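Local coordinates for protein titin (Homo sapiens, PDB 1WAA) that probably forms part of the giant elastic scaffold of the muscle sarcomere, here as one of its immunoglobulin domains, from the heart isoform, at residues 26-31 with 57-62. Residues are numbered along the deposited sequence; the frame is centred on the assembly and turned at random.
Sequences EIELSE and GKKHIL. With ZN (zinc ion), chain H.
Central strands 23-29 and 59-64 of a four-stranded antiparallel sheet pair here, in one half of an immunoglobulin sandwich. I27 and H60 form a hydrogen-bonded pair, I27 N to H60 O at 3.0 Å and H60 N to I27 O at 2.9 Å. L29 N continues the ladder to K58 O at 2.8 Å. On the face turned to the opposing sheet, I27 CG2 lies 3.7 Å from H60 CB. L29 CD2 comes obliquely to the imidazole, 3.4 Å from H60 CE1, while F77 meets the same ring. E26, E28 and K59 put a charged cluster on the other face. K59 curls at chi2 (-68°) and again at chi4 (50°), and its NZ reaches the anti lone pair of E28 OE2 at 2.7 Å. E28 OE2 also pairs with K10. Replacing E28 with an alanine would probably break this link between the two lysines. K59 NZ also bonds weakly to E26 OE1 (3.4 Å) and meets an acidic side chain of another chain. E26 binds a zinc ion through both oxygens; a water and side chains of another chain complete the site. Side chains alternating between core and outer face typify the I-set immunoglobulin sandwich.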
loop_
_atom_site.group_PDB
_atom_site.type_symbol
_atom_site.label_atom_id
_atom_site.label_comp_id
_atom_site.label_asym_id
_atom_site.label_seq_id
_atom_site.Cartn_x
_atom_site.Cartn_y
_atom_site.Cartn_z
ATOM N N GLU E 26 -9.420 -13.908 -10.591
ATOM C CA GLU E 26 -9.497 -12.474 -10.405
ATOM C C GLU E 26 -10.855 -12.121 -9.799
ATOM O O GLU E 26 -11.896 -12.530 -10.309
ATOM C CB GLU E 26 -9.342 -11.834 -11.785
ATOM C CG GLU E 26 -9.446 -10.340 -11.790
ATOM C CD GLU E 26 -9.424 -9.752 -13.172
ATOM O OE1 GLU E 26 -9.089 -8.564 -13.302
ATOM O OE2 GLU E 26 -9.738 -10.457 -14.133
ATOM N N ILE E 27 -10.848 -11.366 -8.703
ATOM C CA ILE E 27 -12.114 -10.849 -8.150
ATOM C C ILE E 27 -11.957 -9.399 -7.753
ATOM O O ILE E 27 -10.887 -8.993 -7.286
ATOM C CB ILE E 27 -12.612 -11.700 -6.963
ATOM C CG1 ILE E 27 -13.966 -11.206 -6.441
ATOM C CG2 ILE E 27 -11.615 -11.708 -5.850
ATOM C CD1 ILE E 27 -14.562 -12.124 -5.421
ATOM N N GLU E 28 -13.013 -8.608 -7.938
ATOM C CA GLU E 28 -12.970 -7.194 -7.575
ATOM C C GLU E 28 -13.989 -6.886 -6.485
ATOM O O GLU E 28 -15.170 -7.236 -6.602
ATOM C CB GLU E 28 -13.243 -6.328 -8.802
ATOM C CG GLU E 28 -12.817 -4.880 -8.630
ATOM C CD GLU E 28 -13.060 -4.084 -9.898
ATOM O OE1 GLU E 28 -13.987 -3.234 -9.904
ATOM O OE2 GLU E 28 -12.346 -4.336 -10.898
ATOM N N LEU E 29 -13.549 -6.212 -5.438
ATOM C CA LEU E 29 -14.436 -5.872 -4.330
ATOM C C LEU E 29 -14.911 -4.448 -4.472
ATOM O O LEU E 29 -14.410 -3.699 -5.303
ATOM C CB LEU E 29 -13.676 -6.021 -3.003
ATOM C CG LEU E 29 -13.733 -7.361 -2.266
ATOM C CD1 LEU E 29 -14.176 -8.552 -3.132
ATOM C CD2 LEU E 29 -12.451 -7.627 -1.571
ATOM N N SER E 30 -15.877 -4.077 -3.636
ATOM C CA SER E 30 -16.452 -2.734 -3.634
ATOM C C SER E 30 -15.531 -1.701 -2.979
ATOM O O SER E 30 -15.753 -0.500 -3.129
ATOM C CB SER E 30 -17.819 -2.750 -2.927
ATOM O OG SER E 30 -17.666 -3.269 -1.620
ATOM N N GLU E 31 -14.504 -2.185 -2.278
ATOM C CA GLU E 31 -13.599 -1.364 -1.452
ATOM C C GLU E 31 -12.187 -1.887 -1.511
ATOM O O GLU E 31 -11.976 -3.117 -1.591
ATOM C CB GLU E 31 -14.043 -1.380 0.018
ATOM C CG GLU E 31 -15.388 -0.687 0.274
ATOM C CD GLU E 31 -15.283 0.859 0.285
ATOM O OE1 GLU E 31 -16.302 1.539 0.009
ATOM O OE2 GLU E 31 -14.178 1.394 0.578
ATOM N N GLY E 57 -5.450 -2.680 -4.322
ATOM C CA GLY E 57 -6.686 -1.875 -4.262
ATOM C C GLY E 57 -7.889 -2.796 -4.125
ATOM O O GLY E 57 -7.898 -3.665 -3.255
ATOM N N LYS E 58 -8.870 -2.629 -5.008
ATOM C CA LYS E 58 -10.091 -3.449 -5.027
ATOM C C LYS E 58 -9.908 -4.848 -5.608
ATOM O O LYS E 58 -10.792 -5.724 -5.488
ATOM C CB LYS E 58 -11.198 -2.723 -5.813
ATOM C CG LYS E 58 -11.593 -1.413 -5.204
ATOM C CD LYS E 58 -12.893 -0.906 -5.740
ATOM C CE LYS E 58 -12.754 -0.343 -7.123
ATOM N NZ LYS E 58 -14.018 0.380 -7.478
ATOM N N LYS E 59 -8.753 -5.052 -6.226
ATOM C CA LYS E 59 -8.419 -6.279 -6.925
ATOM C C LYS E 59 -7.729 -7.345 -6.068
ATOM O O LYS E 59 -6.789 -7.059 -5.323
ATOM C CB LYS E 59 -7.511 -5.947 -8.111
ATOM C CG LYS E 59 -8.273 -5.846 -9.392
ATOM C CD LYS E 59 -8.805 -7.207 -9.812
ATOM C CE LYS E 59 -10.165 -7.015 -10.451
ATOM N NZ LYS E 59 -10.208 -5.948 -11.512
ATOM N N HIS E 60 -8.215 -8.578 -6.175
ATOM C CA HIS E 60 -7.579 -9.721 -5.559
ATOM C C HIS E 60 -7.322 -10.780 -6.616
ATOM O O HIS E 60 -8.207 -11.111 -7.389
ATOM C CB HIS E 60 -8.470 -10.281 -4.498
ATOM C CG HIS E 60 -8.470 -9.484 -3.244
ATOM N ND1 HIS E 60 -9.216 -8.333 -3.098
ATOM C CD2 HIS E 60 -7.815 -9.664 -2.077
ATOM C CE1 HIS E 60 -9.032 -7.849 -1.884
ATOM N NE2 HIS E 60 -8.199 -8.645 -1.245
ATOM N N ILE E 61 -6.095 -11.283 -6.660
ATOM C CA ILE E 61 -5.707 -12.235 -7.688
ATOM C C ILE E 61 -5.104 -13.479 -7.083
ATOM O O ILE E 61 -4.399 -13.396 -6.081
ATOM C CB ILE E 61 -4.748 -11.547 -8.675
ATOM C CG1 ILE E 61 -5.518 -10.508 -9.504
ATOM C CG2 ILE E 61 -3.983 -12.570 -9.579
ATOM C CD1 ILE E 61 -4.687 -9.339 -9.945
ATOM N N LEU E 62 -5.380 -14.631 -7.692
ATOM C CA LEU E 62 -4.739 -15.871 -7.296
ATOM C C LEU E 62 -4.093 -16.460 -8.537
ATOM O O LEU E 62 -4.777 -16.617 -9.561
ATOM C CB LEU E 62 -5.775 -16.867 -6.789
ATOM C CG LEU E 62 -5.231 -18.268 -6.487
ATOM C CD1 LEU E 62 -4.281 -18.233 -5.303
ATOM C CD2 LEU E 62 -6.354 -19.206 -6.213
HETATM ZN ZN ZN H . -10.081 -7.966 -14.744
HETATM O O HOH W 1 -9.864 -4.986 -1.366
HETATM O O HOH W 2 -12.103 -7.358 -14.183
#